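Local structure of phosphoribosylformylglycinamidine cyclo-ligase (Thermus thermophilus HB8, 5AVM) at residues V236-A241 and L302-E307; L177-S182 and F319-V324; R229-A234 and E310-L315. The protein probably catalyses the ATP-dependent ring closure of formylglycinamidine ribonucleotide to 5-aminoimidazole ribonucleotide in de novo purine biosynthesis. All coordinates share one frame; numbering follows the deposited sequence.

Contact 1. Residues V236-A241 and L302-E307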
loop_
_atom_site.group_PDB
_atom_site.type_symbol
_atom_site.label_atom_id
_atom_site.label_comp_id
_atom_site.label_asym_id
_atom_site.label_seq_id
_atom_site.Cartn_x
_atom_site.Cartn_y
_atom_site.Cartn_z
ATOM N N VAL B 236 -1.016 18.603 26.968
ATOM C CA VAL B 236 -1.589 19.721 26.223
ATOM C C VAL B 236 -2.865 19.309 25.485
ATOM O O VAL B 236 -2.865 18.341 24.730
ATOM C CB VAL B 236 -0.567 20.275 25.196
ATOM C CG1 VAL B 236 -1.143 21.478 24.475
ATOM C CG2 VAL B 236 0.722 20.652 25.902
ATOM N N GLU B 237 -3.947 20.050 25.708
ATOM C CA GLU B 237 -5.230 19.760 25.066
ATOM C C GLU B 237 -5.224 20.073 23.571
ATOM O O GLU B 237 -5.127 21.237 23.170
ATOM C CB GLU B 237 -6.361 20.558 25.731
ATOM C CG GLU B 237 -7.758 20.254 25.163
ATOM C CD GLU B 237 -8.866 21.148 25.733
ATOM O OE1 GLU B 237 -10.050 20.875 25.443
ATOM O OE2 GLU B 237 -8.563 22.120 26.459
ATOM N N LEU B 238 -5.326 19.027 22.753
ATOM C CA LEU B 238 -5.368 19.170 21.300
ATOM C C LEU B 238 -6.748 18.723 20.846
ATOM O O LEU B 238 -7.261 17.718 21.333
ATOM C CB LEU B 238 -4.312 18.282 20.637
ATOM C CG LEU B 238 -2.847 18.733 20.612
ATOM C CD1 LEU B 238 -2.742 20.032 19.847
ATOM C CD2 LEU B 238 -2.310 18.899 22.016
ATOM N N HIS B 239 -7.354 19.463 19.922
ATOM C CA HIS B 239 -8.678 19.104 19.419
ATOM C C HIS B 239 -8.616 18.362 18.094
ATOM O O HIS B 239 -9.150 17.260 17.962
ATOM C CB HIS B 239 -9.546 20.348 19.246
ATOM C CG HIS B 239 -9.954 20.980 20.536
ATOM N ND1 HIS B 239 -10.833 22.039 20.600
ATOM C CD2 HIS B 239 -9.603 20.700 21.814
ATOM C CE1 HIS B 239 -11.004 22.385 21.863
ATOM N NE2 HIS B 239 -10.270 21.589 22.620
ATOM N N ALA B 240 -7.976 18.984 17.111
ATOM C CA ALA B 240 -7.833 18.389 15.795
ATOM C C ALA B 240 -6.461 18.745 15.246
ATOM O O ALA B 240 -5.682 19.439 15.895
ATOM C CB ALA B 240 -8.925 18.898 14.861
ATOM N N ALA B 241 -6.158 18.253 14.053
ATOM C CA ALA B 241 -4.873 18.529 13.434
ATOM C C ALA B 241 -4.980 18.197 11.964
ATOM O O ALA B 241 -5.747 17.314 11.567
ATOM C CB ALA B 241 -3.766 17.698 14.090
ATOM N N LEU B 302 -2.540 22.792 13.877
ATOM C CA LEU B 302 -3.173 22.268 15.075
ATOM C C LEU B 302 -4.342 23.151 15.502
ATOM O O LEU B 302 -4.249 24.381 15.504
ATOM C CB LEU B 302 -2.148 22.177 16.210
ATOM C CG LEU B 302 -1.250 20.937 16.290
ATOM C CD1 LEU B 302 -0.748 20.541 14.928
ATOM C CD2 LEU B 302 -0.084 21.229 17.216
ATOM N N VAL B 303 -5.451 22.513 15.848
ATOM C CA VAL B 303 -6.636 23.221 16.304
ATOM C C VAL B 303 -6.790 22.850 17.774
ATOM O O VAL B 303 -6.988 21.685 18.115
ATOM C CB VAL B 303 -7.881 22.782 15.519
ATOM C CG1 VAL B 303 -9.043 23.700 15.837
ATOM C CG2 VAL B 303 -7.581 22.782 14.029
ATOM N N LEU B 304 -6.686 23.844 18.646
ATOM C CA LEU B 304 -6.778 23.613 20.078
ATOM C C LEU B 304 -7.158 24.896 20.824
ATOM O O LEU B 304 -7.070 25.992 20.263
ATOM C CB LEU B 304 -5.422 23.099 20.591
ATOM C CG LEU B 304 -4.138 23.835 20.152
ATOM C CD1 LEU B 304 -4.224 25.322 20.421
ATOM C CD2 LEU B 304 -2.955 23.261 20.894
ATOM N N PRO B 305 -7.593 24.775 22.098
ATOM C CA PRO B 305 -7.968 25.950 22.895
ATOM C C PRO B 305 -6.842 26.989 22.876
ATOM O O PRO B 305 -5.675 26.635 22.714
ATOM C CB PRO B 305 -8.192 25.355 24.281
ATOM C CG PRO B 305 -8.773 24.023 23.961
ATOM C CD PRO B 305 -7.872 23.533 22.843
ATOM N N GLN B 306 -7.184 28.262 23.042
ATOM C CA GLN B 306 -6.168 29.311 23.015
ATOM C C GLN B 306 -5.037 29.117 24.030
ATOM O O GLN B 306 -3.869 29.315 23.700
ATOM C CB GLN B 306 -6.811 30.683 23.224
ATOM C CG GLN B 306 -5.829 31.839 23.086
ATOM C CD GLN B 306 -5.352 32.050 21.651
ATOM O OE1 GLN B 306 -4.193 32.400 21.416
ATOM N NE2 GLN B 306 -6.251 31.854 20.688
ATOM N N GLU B 307 -5.375 28.722 25.254
ATOM C CA GLU B 307 -4.362 28.522 26.291
ATOM C C GLU B 307 -3.392 27.398 25.974
ATOM O O GLU B 307 -2.222 27.458 26.356
ATOM C CB GLU B 307 -5.026 28.240 27.644
ATOM C CG GLU B 307 -4.048 28.039 28.822
ATOM C CD GLU B 307 -3.677 26.575 29.074
ATOM O OE1 GLU B 307 -3.037 25.951 28.202
ATOM O OE2 GLU B 307 -4.028 26.049 30.152
#

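Contact 2. Residues L177-S182 and F319-V324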
loop_
_atom_site.group_PDB
_atom_site.type_symbol
_atom_site.label_atom_id
_atom_site.label_comp_id
_atom_site.label_asym_id
_atom_site.label_seq_id
_atom_site.Cartn_x
_atom_site.Cartn_y
_atom_site.Cartn_z
ATOM N N LEU B 177 -5.044 28.316 15.773
ATOM C CA LEU B 177 -4.453 27.504 14.724
ATOM C C LEU B 177 -2.946 27.591 14.915
ATOM O O LEU B 177 -2.342 28.642 14.708
ATOM C CB LEU B 177 -4.843 28.031 13.340
ATOM C CG LEU B 177 -6.331 28.204 13.027
ATOM C CD1 LEU B 177 -6.490 28.569 11.574
ATOM C CD2 LEU B 177 -7.089 26.929 13.322
ATOM N N LEU B 178 -2.343 26.486 15.335
ATOM C CA LEU B 178 -0.906 26.432 15.565
ATOM C C LEU B 178 -0.270 25.601 14.457
ATOM O O LEU B 178 -0.562 24.418 14.304
ATOM C CB LEU B 178 -0.635 25.805 16.934
ATOM C CG LEU B 178 0.724 25.952 17.623
ATOM C CD1 LEU B 178 0.556 25.506 19.062
ATOM C CD2 LEU B 178 1.808 25.132 16.930
ATOM N N ALA B 179 0.594 26.231 13.674
ATOM C CA ALA B 179 1.247 25.542 12.584
ATOM C C ALA B 179 2.659 25.154 12.956
ATOM O O ALA B 179 3.361 25.904 13.624
ATOM C CB ALA B 179 1.265 26.421 11.347
ATOM N N LEU B 180 3.057 23.958 12.538
ATOM C CA LEU B 180 4.403 23.461 12.773
ATOM C C LEU B 180 5.048 23.643 11.402
ATOM O O LEU B 180 4.476 23.250 10.379
ATOM C CB LEU B 180 4.375 21.991 13.183
ATOM C CG LEU B 180 3.577 21.702 14.455
ATOM C CD1 LEU B 180 3.765 20.248 14.836
ATOM C CD2 LEU B 180 4.043 22.627 15.581
ATOM N N PRO B 181 6.248 24.247 11.364
ATOM C CA PRO B 181 7.008 24.523 10.139
ATOM C C PRO B 181 7.402 23.361 9.239
ATOM O O PRO B 181 7.977 22.375 9.690
ATOM C CB PRO B 181 8.220 25.289 10.663
ATOM C CG PRO B 181 8.458 24.647 11.995
ATOM C CD PRO B 181 7.057 24.568 12.559
ATOM N N SER B 182 7.095 23.506 7.955
ATOM C CA SER B 182 7.435 22.498 6.964
ATOM C C SER B 182 8.903 22.704 6.609
ATOM O O SER B 182 9.452 23.782 6.854
ATOM C CB SER B 182 6.563 22.649 5.712
ATOM O OG SER B 182 6.936 23.779 4.947
ATOM N N PHE B 319 3.795 28.377 15.476
ATOM C CA PHE B 319 3.361 29.736 15.188
ATOM C C PHE B 319 1.841 29.875 15.256
ATOM O O PHE B 319 1.122 29.159 14.553
ATOM C CB PHE B 319 3.829 30.133 13.784
ATOM C CG PHE B 319 5.318 30.081 13.601
ATOM C CD1 PHE B 319 6.116 31.167 13.959
ATOM C CD2 PHE B 319 5.926 28.937 13.093
ATOM C CE1 PHE B 319 7.496 31.114 13.813
ATOM C CE2 PHE B 319 7.307 28.870 12.941
ATOM C CZ PHE B 319 8.095 29.960 13.302
ATOM N N LEU B 320 1.346 30.779 16.101
ATOM C CA LEU B 320 -0.096 31.004 16.178
ATOM C C LEU B 320 -0.390 31.692 14.855
ATOM O O LEU B 320 0.170 32.746 14.565
ATOM C CB LEU B 320 -0.453 31.923 17.353
ATOM C CG LEU B 320 -1.928 32.334 17.504
ATOM C CD1 LEU B 320 -2.813 31.112 17.619
ATOM C CD2 LEU B 320 -2.089 33.210 18.729
ATOM N N VAL B 321 -1.261 31.103 14.047
ATOM C CA VAL B 321 -1.541 31.670 12.739
ATOM C C VAL B 321 -3.007 31.879 12.407
ATOM O O VAL B 321 -3.348 32.143 11.258
ATOM C CB VAL B 321 -0.921 30.783 11.646
ATOM C CG1 VAL B 321 0.564 30.590 11.920
ATOM C CG2 VAL B 321 -1.623 29.435 11.613
ATOM N N GLY B 322 -3.880 31.767 13.398
ATOM C CA GLY B 322 -5.283 31.959 13.101
ATOM C C GLY B 322 -6.274 31.585 14.180
ATOM O O GLY B 322 -5.938 31.479 15.358
ATOM N N ARG B 323 -7.511 31.372 13.755
ATOM C CA ARG B 323 -8.577 31.041 14.674
ATOM C C ARG B 323 -9.721 30.376 13.911
ATOM O O ARG B 323 -9.869 30.574 12.704
ATOM C CB ARG B 323 -9.055 32.332 15.340
ATOM C CG ARG B 323 -9.854 32.172 16.613
ATOM C CD ARG B 323 -10.142 33.540 17.201
ATOM N NE ARG B 323 -10.874 33.472 18.461
ATOM C CZ ARG B 323 -11.208 34.535 19.185
ATOM N NH1 ARG B 323 -10.873 35.751 18.772
ATOM N NH2 ARG B 323 -11.872 34.384 20.323
ATOM N N VAL B 324 -10.516 29.579 14.623
ATOM C CA VAL B 324 -11.664 28.879 14.046
ATOM C C VAL B 324 -12.891 29.769 14.190
ATOM O O VAL B 324 -13.422 29.945 15.289
ATOM C CB VAL B 324 -11.925 27.542 14.777
ATOM C CG1 VAL B 324 -13.169 26.861 14.217
ATOM C CG2 VAL B 324 -10.709 26.642 14.638
#

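Contact 3. Residues R229-A234 and E310-L315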
loop_
_atom_site.group_PDB
_atom_site.type_symbol
_atom_site.label_atom_id
_atom_site.label_comp_id
_atom_site.label_asym_id
_atom_site.label_seq_id
_atom_site.Cartn_x
_atom_site.Cartn_y
_atom_site.Cartn_z
ATOM N N ARG B 229 4.899 14.251 20.899
ATOM C CA ARG B 229 5.240 13.578 22.141
ATOM C C ARG B 229 5.492 14.596 23.247
ATOM O O ARG B 229 5.098 14.390 24.393
ATOM C CB ARG B 229 6.449 12.663 21.930
ATOM C CG ARG B 229 6.062 11.339 21.276
ATOM C CD ARG B 229 7.265 10.506 20.853
ATOM N NE ARG B 229 6.879 9.172 20.382
ATOM C CZ ARG B 229 7.696 8.342 19.734
ATOM N NH1 ARG B 229 8.946 8.711 19.474
ATOM N NH2 ARG B 229 7.268 7.144 19.348
ATOM N N LEU B 230 6.122 15.710 22.895
ATOM C CA LEU B 230 6.402 16.753 23.872
ATOM C C LEU B 230 5.103 17.321 24.419
ATOM O O LEU B 230 5.016 17.672 25.597
ATOM C CB LEU B 230 7.209 17.883 23.235
ATOM C CG LEU B 230 8.590 17.527 22.692
ATOM C CD1 LEU B 230 9.207 18.764 22.055
ATOM C CD2 LEU B 230 9.465 16.993 23.821
ATOM N N LEU B 231 4.098 17.420 23.557
ATOM C CA LEU B 231 2.804 17.943 23.964
ATOM C C LEU B 231 2.002 16.887 24.716
ATOM O O LEU B 231 1.259 17.202 25.643
ATOM C CB LEU B 231 2.023 18.411 22.744
ATOM C CG LEU B 231 2.651 19.575 21.983
ATOM C CD1 LEU B 231 1.893 19.782 20.685
ATOM C CD2 LEU B 231 2.628 20.830 22.836
ATOM N N TRP B 232 2.146 15.631 24.310
ATOM C CA TRP B 232 1.429 14.559 24.983
ATOM C C TRP B 232 1.960 14.400 26.406
ATOM O O TRP B 232 1.190 14.348 27.366
ATOM C CB TRP B 232 1.577 13.237 24.217
ATOM C CG TRP B 232 0.825 13.200 22.911
ATOM C CD1 TRP B 232 -0.346 13.845 22.618
ATOM C CD2 TRP B 232 1.161 12.434 21.745
ATOM N NE1 TRP B 232 -0.759 13.525 21.347
ATOM C CE2 TRP B 232 0.146 12.660 20.789
ATOM C CE3 TRP B 232 2.219 11.577 21.416
ATOM C CZ2 TRP B 232 0.158 12.061 19.525
ATOM C CZ3 TRP B 232 2.231 10.980 20.155
ATOM C CH2 TRP B 232 1.204 11.227 19.227
ATOM N N GLU B 233 3.280 14.338 26.540
ATOM C CA GLU B 233 3.894 14.179 27.847
ATOM C C GLU B 233 3.570 15.349 28.754
ATOM O O GLU B 233 3.652 15.229 29.975
ATOM C CB GLU B 233 5.406 14.030 27.705
ATOM C CG GLU B 233 5.807 12.795 26.918
ATOM C CD GLU B 233 7.256 12.395 27.138
ATOM O OE1 GLU B 233 7.638 12.184 28.312
ATOM O OE2 GLU B 233 8.007 12.283 26.140
ATOM N N ALA B 234 3.190 16.473 28.154
ATOM C CA ALA B 234 2.856 17.675 28.912
ATOM C C ALA B 234 1.348 17.842 29.118
ATOM O O ALA B 234 0.905 18.811 29.737
ATOM C CB ALA B 234 3.432 18.908 28.215
ATOM N N GLU B 310 -0.420 28.375 23.751
ATOM C CA GLU B 310 0.575 29.047 24.585
ATOM C C GLU B 310 1.516 28.054 25.254
ATOM O O GLU B 310 2.733 28.158 25.120
ATOM C CB GLU B 310 -0.119 29.892 25.665
ATOM C CG GLU B 310 -0.258 31.378 25.344
ATOM C CD GLU B 310 -1.109 31.643 24.118
ATOM O OE1 GLU B 310 -2.273 31.192 24.094
ATOM O OE2 GLU B 310 -0.615 32.306 23.180
ATOM N N GLU B 311 0.945 27.099 25.980
ATOM C CA GLU B 311 1.724 26.078 26.680
ATOM C C GLU B 311 2.554 25.260 25.688
ATOM O O GLU B 311 3.632 24.758 26.017
ATOM C CB GLU B 311 0.777 25.161 27.473
ATOM C CG GLU B 311 1.425 23.904 28.058
ATOM C CD GLU B 311 0.429 23.003 28.796
ATOM O OE1 GLU B 311 -0.709 22.824 28.304
ATOM O OE2 GLU B 311 0.791 22.464 29.865
ATOM N N ALA B 312 2.039 25.146 24.468
ATOM C CA ALA B 312 2.705 24.394 23.412
ATOM C C ALA B 312 3.895 25.146 22.813
ATOM O O ALA B 312 4.973 24.583 22.653
ATOM C CB ALA B 312 1.700 24.046 22.318
ATOM N N LEU B 313 3.705 26.417 22.481
ATOM C CA LEU B 313 4.788 27.198 21.901
ATOM C C LEU B 313 6.008 27.295 22.819
ATOM O O LEU B 313 7.079 27.747 22.402
ATOM C CB LEU B 313 4.281 28.592 21.534
ATOM C CG LEU B 313 3.198 28.539 20.459
ATOM C CD1 LEU B 313 2.751 29.943 20.123
ATOM C CD2 LEU B 313 3.735 27.833 19.222
ATOM N N LYS B 314 5.846 26.859 24.065
ATOM C CA LYS B 314 6.933 26.883 25.037
ATOM C C LYS B 314 7.656 25.539 25.001
ATOM O O LYS B 314 8.767 25.396 25.522
ATOM C CB LYS B 314 6.375 27.116 26.442
ATOM C CG LYS B 314 5.415 28.285 26.548
ATOM C CD LYS B 314 4.740 28.307 27.921
ATOM C CE LYS B 314 3.645 29.372 28.002
ATOM N NZ LYS B 314 2.870 29.304 29.278
ATOM N N LEU B 315 7.006 24.557 24.377
ATOM C CA LEU B 315 7.540 23.202 24.264
ATOM C C LEU B 315 7.945 22.891 22.829
ATOM O O LEU B 315 8.854 22.092 22.578
ATOM C CB LEU B 315 6.477 22.185 24.698
ATOM C CG LEU B 315 5.747 22.420 26.023
ATOM C CD1 LEU B 315 4.566 21.463 26.146
ATOM C CD2 LEU B 315 6.721 22.240 27.174
#

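Contact 1. Residues V236-A241 and L302-E307
With CG placed beside its own backbone N (chi1 -70°), His239 lays its imidazole over the pyrrolidine ring of Pro305, while Glu237, its chain fully extended from a CG anti to the backbone N (chi1 -177°), passes Pro305 at about a right angle. Pro305 CD stands 3.5 Å from the centroid of the His239 ring, a CH-pi contact over one face. The ring is held by its nitrogens: NE2 donates to Glu237 OE1 at 2.9 Å, nearly in the imidazole plane but from above the carboxylate plane, and ND1 is hydrogen-bonded to Asp175 OD2. Two carboxylates would probably favour a protonated imidazole. A leucine in place of His239 would probably leave the carboxylates of Glu237 and Asp175 without their shared partner. The backbone forms a classic beta bulge, in which Val303 O accepts from His239 N at 2.9 Å and from Ala240 N at 3.0 Å, both in the carbonyl plane; Val303 N returns a bond to Ala240 O. Next to the bulge, Leu238 and Leu304 run side by side, CD1 of the former tight against CD2 of the latter at 3.4 Å. Ala240-Ala241 begins strand 240-243, an outermost strand of the six-stranded sheet within this chain, paired antiparallel with strand 298-304, whose other neighbour is strand 176-181, and Pro305 is the N-cap residue of helix 306-313.

Contact 2. Residues L177-S182 and F319-V324
Leu177 O accepts from Val321 N at 2.8 Å, nearly along the C=O axis, in the shortest polar bond between antiparallel strands 176-181 and 319-326 of the six-stranded sheet in the AIR synthase-related C-terminal domain. The second sound bond runs from Ala179 N to Phe319 O at 3.1 Å, the donor tilted 26° from the carbonyl plane. At the outer ends the pairing is looser: Phe319 N to Ala179 O is bent and weak, and Leu177 N to Gly322 O is weak at 3.3 Å. Between them Leu178 and Leu320 form a non-hydrogen-bonded pair, and Leu178 turns to the face covered by helix 306-313. The other face carries Leu177, Ala179 and Phe319. Leu177 reaches along the partner strand, its CG 3.5 Å from Arg323 N, and lies over Gly322, where even a methyl would collide with Leu177 CD1. Strand 261-265 adds Ala263 and Val265 around Leu177. Val321 has CG2 between its backbone N and carbonyl carbon (chi1 of CG1 -55°), which brings that methyl to 3.9 Å from Leu177 CB and close to Ala179 CB. At the far end, Leu177 CD2 meets Val324 CG2 at 3.9 Å, the side chains crossing at about a right angle.

Contact 3. Residues R229-A234 and E310-L315
Leu231 CD2 presses on Ala312 CB at 3.4 Å, tighter than usual van der Waals contact, where the C-terminal part of helix 225-233 meets that of helix 306-313, both in the AIR synthase-related C-terminal domain. The same methyl also meets Leu315 CD1 at 3.9 Å. That leucine carries its CG beside the backbone N (chi1 -49°), which turns CD1 back toward the first helix, where Ala234 CB packs against it at 3.5 Å. Leu315 therefore touches Leu230, Leu231 and Ala234 at the C-terminal end of helix 225-233. At one margin Leu230 brings CD1 to within 3.4 Å of Leu315 O, a methyl against a backbone carbonyl. At another, the extended side chain of Glu311 places OE2 3.7 Å from Ala234 O, two acceptors with no hydrogen bond between them.

Backbone bonds set the residues in place. Glu233 N donates to Arg229 O at 2.8 Å within the first helix, whereas Ala234 N makes weak bonds to Leu230 O and Leu231 O. On the other side Leu315 N donates to Ala312 O at 2.7 Å, which ties Leu315 to the alanine that Leu231 touches. Further out, Val236 packs against Leu231, Glu311 and Leu315, Leu178 of strand 176-181 lies against Ala312, and Arg229 forms a salt bridge with Glu97. No hydrogen bond or salt bridge joins the two segments directly, so the helix ends are held together by small apolar surfaces whose fit depends on close methyl packing.

How the contacts relate
Contacts 1 and 2 are largely buried and build the same six-stranded sheet: strand 298-304 lies between 240-243 and 176-181, and the latter pairs in turn with 319-326. Leu302 N and Leu178 O probably form the hydrogen bond that connects them, while Val303 packs on Val324. Contact 3 is only partly buried and lies on the helical layer, where backbone pairing gives way to methyl packing. Helix 306-313 links all three: it starts after Pro305 of contact 1, sets Ala312 and Leu313 on Leu178 of contact 2, and supplies a side of contact 3. Contact 1 alone adds a histidine-carboxylate bond to its strand pairing.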